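Local structure of UDP-N-acetylenolpyruvoylglucosamine reductase (Listeria monocytogenes, 3TX1) at residues 264-269 with 296-301; 47-52 with 290-295; 59-62 with 66-69. The protein catalyses the NADPH-dependent reduction of UDP-N-acetylenolpyruvoylglucosamine to UDP-N-acetylmuramate, using FAD as cofactor, in the peptidoglycan pathway that builds the bacterial cell wall. One frame throughout, in Å; residues are numbered along the deposited sequence.

Overall arrangement
Contacts 1 and 2 share helix 289-307 and touch each other, their centres 12 Å apart; I268 of contact 1 reaches the helix turn of contact 2, its CD1 3.8 Å from L295 CA. Contact 2 ties this helix of the C-terminal domain to the loop 47-52 of the FAD-binding part. That loop carries Y48, which touches the bound FAD, and the side chain of T49 lies about 7 Å from the cofactor. Contact 3 lies across the chain's centre from contact 1, their centres about 38 Å apart, and its centre is about 27 Å from that of contact 2. It joins a strand end to the following helix, and the side chain of its A67 is about 9 Å from FAD.

Contact 1. Residues 264-269 with 296-301; sequences QGHIIG and IAYVQQ
H266 and Y298 stack their rings where the short strand 267-268 and the loop before it lie beside helix 289-307, a strand-on-helix contact in the C-terminal domain of the MurB fold. Strand 267-268 is an outermost strand of a three-stranded antiparallel sheet, and the contact sits at the protein surface, away from the probable active site.

The aromatic part is an offset stack. The ring centroids are 4.9 Å apart and the planes are inclined by 27°, so the overlap is partial. Y298 brings the CE2 side of its ring over one face of the imidazole, displaced toward the rim; the nearest pair is H266 NE2 and Y298 CE2 at 3.6 Å. The phenol oxygen continues past the ring, with Y298 OH 3.8 Å from H266 CE1. Seen as whole side chains, the two cross at about a right angle. With CG anti to the backbone N (chi1 -180°), the tyrosine extends from the helix to reach the histidine.

The apolar part is slight. I268 leaves its backbone toward the helix and touches Y298 near the root of the side chain rather than at the ring. Residues outside the segments complete the packing: L263 touches both Y298 and V299, and V299 also rests on V273 of strand 271-273.

Polar bonds fix the two backbones separately. On the sheet side, G265 and H266 are both backbone-bonded to V273, which holds the base of the histidine against the neighbouring strand. On the helix, Q300 N bonds I296 O and Q301 N bonds A297 O, the regular i to i-4 pattern. The isoleucine's own contribution ends at its terminal methyl, I268 CD1 lying 4.5 Å from Y298 CB.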
loop_
_atom_site.group_PDB
_atom_site.type_symbol
_atom_site.label_atom_id
_atom_site.label_comp_id
_atom_site.label_asym_id
_atom_site.label_seq_id
_atom_site.Cartn_x
_atom_site.Cartn_y
_atom_site.Cartn_z
ATOM N N GLN A 264 -7.395 -23.688 -4.323
ATOM C CA GLN A 264 -5.982 -23.424 -4.554
ATOM C C GLN A 264 -5.533 -23.905 -5.934
ATOM O O GLN A 264 -5.726 -25.083 -6.286
ATOM C CB GLN A 264 -5.126 -24.037 -3.470
ATOM C CG GLN A 264 -3.716 -23.495 -3.549
ATOM C CD GLN A 264 -2.853 -23.826 -2.342
ATOM O OE1 GLN A 264 -3.057 -24.839 -1.659
ATOM N NE2 GLN A 264 -1.860 -22.971 -2.090
ATOM N N GLY A 265 -4.943 -22.974 -6.700
ATOM C CA GLY A 265 -4.468 -23.232 -8.046
ATOM C C GLY A 265 -5.485 -22.729 -9.048
ATOM O O GLY A 265 -5.206 -22.629 -10.226
ATOM N N HIS A 266 -6.673 -22.377 -8.585
ATOM C CA HIS A 266 -7.707 -21.898 -9.475
ATOM C C HIS A 266 -7.213 -20.755 -10.291
ATOM O O HIS A 266 -6.500 -19.905 -9.784
ATOM C CB HIS A 266 -8.975 -21.506 -8.714
ATOM C CG HIS A 266 -10.216 -21.789 -9.501
ATOM N ND1 HIS A 266 -10.806 -23.016 -9.508
ATOM C CD2 HIS A 266 -10.888 -21.033 -10.433
ATOM C CE1 HIS A 266 -11.848 -23.010 -10.345
ATOM N NE2 HIS A 266 -11.900 -21.802 -10.925
ATOM N N ILE A 267 -7.579 -20.719 -11.568
ATOM C CA ILE A 267 -7.153 -19.654 -12.476
ATOM C C ILE A 267 -8.327 -19.065 -13.211
ATOM O O ILE A 267 -9.210 -19.795 -13.643
ATOM C CB ILE A 267 -6.178 -20.201 -13.539
ATOM C CG1 ILE A 267 -4.879 -20.624 -12.880
ATOM C CG2 ILE A 267 -5.861 -19.175 -14.637
ATOM C CD1 ILE A 267 -3.998 -21.402 -13.808
ATOM N N ILE A 268 -8.350 -17.739 -13.306
ATOM C CA ILE A 268 -9.285 -17.025 -14.143
ATOM C C ILE A 268 -8.435 -16.027 -14.915
ATOM O O ILE A 268 -7.762 -15.204 -14.278
ATOM C CB ILE A 268 -10.307 -16.249 -13.347
ATOM C CG1 ILE A 268 -11.112 -17.212 -12.467
ATOM C CG2 ILE A 268 -11.174 -15.438 -14.323
ATOM C CD1 ILE A 268 -12.429 -16.623 -11.991
ATOM N N GLY A 269 -8.442 -16.111 -16.262
ATOM C CA GLY A 269 -7.585 -15.264 -17.093
ATOM C C GLY A 269 -6.129 -15.420 -16.711
ATOM O O GLY A 269 -5.592 -16.506 -16.759
ATOM N N ILE A 296 -11.577 -13.001 -7.074
ATOM C CA ILE A 296 -11.939 -12.660 -5.726
ATOM C C ILE A 296 -13.394 -13.031 -5.476
ATOM O O ILE A 296 -13.706 -13.702 -4.499
ATOM C CB ILE A 296 -11.736 -11.175 -5.443
ATOM C CG1 ILE A 296 -10.238 -10.834 -5.396
ATOM C CG2 ILE A 296 -12.397 -10.792 -4.121
ATOM C CD1 ILE A 296 -9.975 -9.348 -5.095
ATOM N N ALA A 297 -14.289 -12.643 -6.361
ATOM C CA ALA A 297 -15.706 -12.933 -6.115
ATOM C C ALA A 297 -16.026 -14.439 -6.133
ATOM O O ALA A 297 -16.844 -14.938 -5.338
ATOM C CB ALA A 297 -16.579 -12.177 -7.086
ATOM N N TYR A 298 -15.354 -15.170 -7.006
ATOM C CA TYR A 298 -15.624 -16.578 -7.086
ATOM C C TYR A 298 -15.144 -17.317 -5.817
ATOM O O TYR A 298 -15.794 -18.254 -5.332
ATOM C CB TYR A 298 -15.011 -17.116 -8.360
ATOM C CG TYR A 298 -15.199 -18.571 -8.605
ATOM C CD1 TYR A 298 -16.317 -19.056 -9.314
ATOM C CD2 TYR A 298 -14.218 -19.481 -8.192
ATOM C CE1 TYR A 298 -16.459 -20.419 -9.587
ATOM C CE2 TYR A 298 -14.359 -20.844 -8.440
ATOM C CZ TYR A 298 -15.465 -21.297 -9.122
ATOM O OH TYR A 298 -15.539 -22.643 -9.316
ATOM N N VAL A 299 -14.028 -16.864 -5.265
ATOM C CA VAL A 299 -13.515 -17.423 -4.039
ATOM C C VAL A 299 -14.478 -17.095 -2.913
ATOM O O VAL A 299 -14.938 -17.992 -2.207
ATOM C CB VAL A 299 -12.130 -16.858 -3.704
ATOM C CG1 VAL A 299 -11.797 -17.067 -2.234
ATOM C CG2 VAL A 299 -11.063 -17.448 -4.617
ATOM N N GLN A 300 -14.796 -15.817 -2.755
ATOM C CA GLN A 300 -15.748 -15.395 -1.749
ATOM C C GLN A 300 -16.989 -16.230 -1.869
ATOM O O GLN A 300 -17.508 -16.745 -0.886
ATOM C CB GLN A 300 -16.145 -13.959 -2.000
ATOM C CG GLN A 300 -15.098 -12.948 -1.594
ATOM C CD GLN A 300 -15.575 -11.514 -1.734
ATOM O OE1 GLN A 300 -15.936 -11.065 -2.820
ATOM N NE2 GLN A 300 -15.527 -10.773 -0.636
ATOM N N GLN A 301 -17.481 -16.383 -3.083
ATOM C CA GLN A 301 -18.718 -17.129 -3.254
ATOM C C GLN A 301 -18.602 -18.612 -2.929
ATOM O O GLN A 301 -19.508 -19.171 -2.350
ATOM C CB GLN A 301 -19.290 -16.938 -4.659
ATOM C CG GLN A 301 -20.627 -17.615 -4.815
ATOM C CD GLN A 301 -21.641 -17.110 -3.808
ATOM O OE1 GLN A 301 -21.511 -15.999 -3.258
ATOM N NE2 GLN A 301 -22.663 -17.925 -3.554
#

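Contact 2. Residues 47-52 with 290-295; sequences TYTKTG and TDYMNL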
loop_
_atom_site.group_PDB
_atom_site.type_symbol
_atom_site.label_atom_id
_atom_site.label_comp_id
_atom_site.label_asym_id
_atom_site.label_seq_id
_atom_site.Cartn_x
_atom_site.Cartn_y
_atom_site.Cartn_z
ATOM N N THR A 47 1.563 -0.346 -10.474
ATOM C CA THR A 47 0.939 -1.133 -9.404
ATOM C C THR A 47 1.615 -2.419 -9.253
ATOM O O THR A 47 2.077 -3.024 -10.208
ATOM C CB THR A 47 -0.537 -1.492 -9.597
ATOM O OG1 THR A 47 -0.672 -2.284 -10.779
ATOM C CG2 THR A 47 -1.434 -0.266 -9.667
ATOM N N TYR A 48 1.593 -2.866 -8.016
ATOM C CA TYR A 48 2.273 -4.052 -7.628
ATOM C C TYR A 48 1.674 -5.311 -8.268
ATOM O O TYR A 48 2.387 -6.277 -8.494
ATOM C CB TYR A 48 2.344 -4.061 -6.109
ATOM C CG TYR A 48 3.479 -4.859 -5.557
ATOM C CD1 TYR A 48 4.750 -4.300 -5.382
ATOM C CD2 TYR A 48 3.270 -6.164 -5.182
ATOM C CE1 TYR A 48 5.789 -5.055 -4.857
ATOM C CE2 TYR A 48 4.277 -6.932 -4.646
ATOM C CZ TYR A 48 5.530 -6.386 -4.495
ATOM O OH TYR A 48 6.477 -7.237 -3.972
ATOM N N THR A 49 0.386 -5.291 -8.602
ATOM C CA THR A 49 -0.235 -6.423 -9.321
ATOM C C THR A 49 -0.073 -6.235 -10.819
ATOM O O THR A 49 -0.414 -7.104 -11.606
ATOM C CB THR A 49 -1.763 -6.534 -9.078
ATOM O OG1 THR A 49 -2.390 -5.279 -9.363
ATOM C CG2 THR A 49 -2.066 -6.920 -7.669
ATOM N N LYS A 50 0.409 -5.076 -11.227
ATOM C CA LYS A 50 0.545 -4.784 -12.649
ATOM C C LYS A 50 -0.834 -4.832 -13.341
ATOM O O LYS A 50 -0.990 -5.415 -14.414
ATOM C CB LYS A 50 1.560 -5.735 -13.297
ATOM C CG LYS A 50 3.012 -5.435 -12.943
ATOM C CD LYS A 50 3.923 -6.553 -13.451
ATOM C CE LYS A 50 5.412 -6.231 -13.294
ATOM N NZ LYS A 50 6.328 -7.252 -13.913
ATOM N N THR A 51 -1.832 -4.231 -12.694
ATOM C CA THR A 51 -3.195 -4.170 -13.216
ATOM C C THR A 51 -3.795 -2.835 -12.863
ATOM O O THR A 51 -3.331 -2.156 -11.921
ATOM C CB THR A 51 -4.131 -5.104 -12.458
ATOM O OG1 THR A 51 -4.089 -4.737 -11.083
ATOM C CG2 THR A 51 -3.745 -6.540 -12.626
ATOM N N GLY A 52 -4.901 -2.528 -13.538
ATOM C CA GLY A 52 -5.673 -1.344 -13.248
ATOM C C GLY A 52 -5.912 -0.567 -14.507
ATOM O O GLY A 52 -4.988 -0.350 -15.298
ATOM N N THR A 290 -10.059 -7.054 -14.014
ATOM C CA THR A 290 -11.262 -7.845 -14.169
ATOM C C THR A 290 -10.970 -9.247 -13.644
ATOM O O THR A 290 -11.734 -9.768 -12.809
ATOM C CB THR A 290 -11.752 -7.917 -15.616
ATOM O OG1 THR A 290 -11.799 -6.605 -16.153
ATOM C CG2 THR A 290 -13.146 -8.503 -15.680
ATOM N N ASP A 291 -9.853 -9.834 -14.088
ATOM C CA ASP A 291 -9.467 -11.180 -13.624
ATOM C C ASP A 291 -9.403 -11.232 -12.125
ATOM O O ASP A 291 -9.922 -12.169 -11.525
ATOM C CB ASP A 291 -8.117 -11.621 -14.153
ATOM C CG ASP A 291 -8.095 -11.794 -15.644
ATOM O OD1 ASP A 291 -9.109 -12.255 -16.235
ATOM O OD2 ASP A 291 -7.038 -11.459 -16.216
ATOM N N TYR A 292 -8.754 -10.248 -11.508
ATOM C CA TYR A 292 -8.700 -10.226 -10.034
ATOM C C TYR A 292 -10.081 -10.196 -9.375
ATOM O O TYR A 292 -10.357 -11.053 -8.529
ATOM C CB TYR A 292 -7.819 -9.102 -9.509
ATOM C CG TYR A 292 -6.358 -9.495 -9.352
ATOM C CD1 TYR A 292 -5.482 -9.528 -10.452
ATOM C CD2 TYR A 292 -5.836 -9.825 -8.087
ATOM C CE1 TYR A 292 -4.143 -9.886 -10.307
ATOM C CE2 TYR A 292 -4.500 -10.193 -7.941
ATOM C CZ TYR A 292 -3.654 -10.215 -9.062
ATOM O OH TYR A 292 -2.306 -10.571 -8.894
ATOM N N MET A 293 -10.943 -9.254 -9.804
ATOM C CA MET A 293 -12.286 -9.076 -9.244
ATOM C C MET A 293 -13.089 -10.331 -9.438
ATOM O O MET A 293 -13.941 -10.672 -8.614
ATOM C CB MET A 293 -13.064 -7.917 -9.914
ATOM C CG MET A 293 -12.565 -6.473 -9.760
ATOM S SD MET A 293 -11.905 -5.998 -8.117
ATOM C CE MET A 293 -13.136 -6.527 -6.913
ATOM N N ASN A 294 -12.862 -10.994 -10.566
ATOM C CA ASN A 294 -13.589 -12.187 -10.871
ATOM C C ASN A 294 -13.124 -13.349 -10.006
ATOM O O ASN A 294 -13.923 -14.103 -9.463
ATOM C CB ASN A 294 -13.522 -12.481 -12.378
ATOM C CG ASN A 294 -14.591 -11.709 -13.196
ATOM O OD1 ASN A 294 -14.384 -11.372 -14.361
ATOM N ND2 ASN A 294 -15.745 -11.431 -12.570
ATOM N N LEU A 295 -11.827 -13.484 -9.814
ATOM C CA LEU A 295 -11.363 -14.548 -8.958
ATOM C C LEU A 295 -11.721 -14.253 -7.488
ATOM O O LEU A 295 -12.181 -15.146 -6.756
ATOM C CB LEU A 295 -9.874 -14.791 -9.164
ATOM C CG LEU A 295 -9.253 -16.010 -8.518
ATOM C CD1 LEU A 295 -10.195 -17.198 -8.676
ATOM C CD2 LEU A 295 -7.889 -16.256 -9.163
#
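Y292 projects from helix 289-307 toward the loop 47-52 and meets the methyl groups of T49 and T51 at different parts of its ring. T51 crosses the tyrosine at about a right angle and sets CG2 beside the CD1-CE1 bond, 4.1 Å from Y292 CD1. T49 approaches more obliquely at the phenol end, where its CG2 lies 3.9 Å from Y292 OH. Both methyls come up at a slant to the ring.

The two threonines adopt matching torsions. Each has CG2 anti to its carbonyl carbon and OG1 between the backbone N and that carbon (chi1 53° in T49, 58° in T51). This presents the methyls to the tyrosine, while the two hydroxyls face one another, though their modelled separation is too short for its length to be relied on.

Behind them the loop is folded on itself by a type I beta turn from T47 to K50, closed by K50 N to T47 O at 2.8 Å. T47 OG1 donates to T51 O at 2.9 Å, 18° out of the carbonyl plane, bracing the threonine-bearing end. The phenol hydroxyl has its polar partner outside the loop, in a hydrogen bond with I281 O of strand 281-283, while I91 and N283 also touch Y292.

A buried tyrosine thus joins the MurB C-terminal domain to the loop before strand 54-60 of the PCMH-type FAD-binding domain; the loop's own Y48 lines the FAD pocket.

Contact 3. Residues 59-62 with 66-69; sequences VMPK and EAQE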
loop_
_atom_site.group_PDB
_atom_site.type_symbol
_atom_site.label_atom_id
_atom_site.label_comp_id
_atom_site.label_asym_id
_atom_site.label_seq_id
_atom_site.Cartn_x
_atom_site.Cartn_y
_atom_site.Cartn_z
ATOM N N VAL A 59 -0.672 12.793 -11.660
ATOM C CA VAL A 59 0.281 13.793 -11.220
ATOM C C VAL A 59 1.377 13.303 -10.291
ATOM O O VAL A 59 1.084 12.620 -9.296
ATOM C CB VAL A 59 -0.466 14.897 -10.470
ATOM C CG1 VAL A 59 0.466 16.070 -10.207
ATOM C CG2 VAL A 59 -1.676 15.347 -11.279
ATOM N N MET A 60 2.622 13.704 -10.595
ATOM C CA MET A 60 3.803 13.399 -9.754
ATOM C C MET A 60 4.557 14.643 -9.267
ATOM O O MET A 60 5.320 15.236 -10.035
ATOM C CB MET A 60 4.764 12.456 -10.467
ATOM C CG MET A 60 4.235 11.040 -10.564
ATOM S SD MET A 60 5.043 10.108 -11.868
ATOM C CE MET A 60 4.783 11.177 -13.300
ATOM N N PRO A 61 4.325 15.057 -8.006
ATOM C CA PRO A 61 4.970 16.258 -7.470
ATOM C C PRO A 61 6.370 16.029 -6.940
ATOM O O PRO A 61 6.613 15.056 -6.247
ATOM C CB PRO A 61 4.057 16.692 -6.323
ATOM C CG PRO A 61 3.192 15.534 -6.017
ATOM C CD PRO A 61 3.139 14.656 -7.230
ATOM N N LYS A 62 7.260 16.971 -7.243
ATOM C CA LYS A 62 8.669 16.945 -6.891
ATOM C C LYS A 62 8.807 17.615 -5.551
ATOM O O LYS A 62 9.785 17.397 -4.820
ATOM C CB LYS A 62 9.456 17.787 -7.906
ATOM C CG LYS A 62 8.923 17.698 -9.347
ATOM C CD LYS A 62 9.863 18.306 -10.380
ATOM C CE LYS A 62 9.955 19.822 -10.287
ATOM N NZ LYS A 62 8.727 20.477 -10.807
ATOM N N GLU A 66 4.173 21.593 -4.274
ATOM C CA GLU A 66 3.497 21.086 -5.464
ATOM C C GLU A 66 2.350 20.195 -5.047
ATOM O O GLU A 66 1.257 20.267 -5.610
ATOM C CB GLU A 66 4.445 20.317 -6.362
ATOM C CG GLU A 66 5.416 21.191 -7.136
ATOM C CD GLU A 66 6.198 20.452 -8.237
ATOM O OE1 GLU A 66 6.186 19.205 -8.360
ATOM O OE2 GLU A 66 6.846 21.151 -9.025
ATOM N N ALA A 67 2.575 19.363 -4.037
ATOM C CA ALA A 67 1.502 18.463 -3.630
ATOM C C ALA A 67 0.317 19.278 -3.124
ATOM O O ALA A 67 -0.825 18.937 -3.402
ATOM C CB ALA A 67 1.970 17.430 -2.606
ATOM N N GLN A 68 0.617 20.374 -2.433
ATOM C CA GLN A 68 -0.356 21.269 -1.847
ATOM C C GLN A 68 -1.237 21.965 -2.861
ATOM O O GLN A 68 -2.457 21.973 -2.757
ATOM C CB GLN A 68 0.359 22.331 -1.035
ATOM C CG GLN A 68 0.874 21.774 0.275
ATOM C CD GLN A 68 1.445 22.835 1.184
ATOM O OE1 GLN A 68 2.584 23.278 0.991
ATOM N NE2 GLN A 68 0.667 23.251 2.187
ATOM N N GLU A 69 -0.610 22.541 -3.859
ATOM C CA GLU A 69 -1.345 23.236 -4.846
ATOM C C GLU A 69 -2.343 22.316 -5.542
ATOM O O GLU A 69 -3.491 22.710 -5.807
ATOM C CB GLU A 69 -0.376 23.872 -5.827
ATOM C CG GLU A 69 0.439 24.985 -5.186
ATOM C CD GLU A 69 1.438 25.588 -6.151
ATOM O OE1 GLU A 69 2.239 24.761 -6.649
ATOM O OE2 GLU A 69 1.423 26.853 -6.398
#
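E66 turns its carboxylate back to K62, while P61 packs on E66 and A67 near the start of helix 64-76. E66 OE1 accepts the backbone N-H of K62 in a nearly straight bond, 2.7 Å long with an angle of 169° at the hydrogen; the N-H arrives from above the carboxylate plane, 38° out of it. The other oxygen, OE2, forms a salt bridge with K62 NZ, although the position of the amine is less sure. As modelled, the lysine chain bends near its end toward the carboxylate. Closer to the backbone, P61 CB rests 3.6 Å from E66 CB, and P61 CG lies 4.1 Å from A67 CB.

These residues flank the strand-to-helix connection of the FAD-binding domain that leads from strand 54-60 into helix 64-76. The glutamate chain runs extended beyond CG, which carries its carboxylate across to K62. Outside the two segments, P61 packs on L102 and L104, and I35 touches E66. V59 is paired through its backbone with I101 and H103 of strand 100-103, and A67 leans on L175 of strand 169-175.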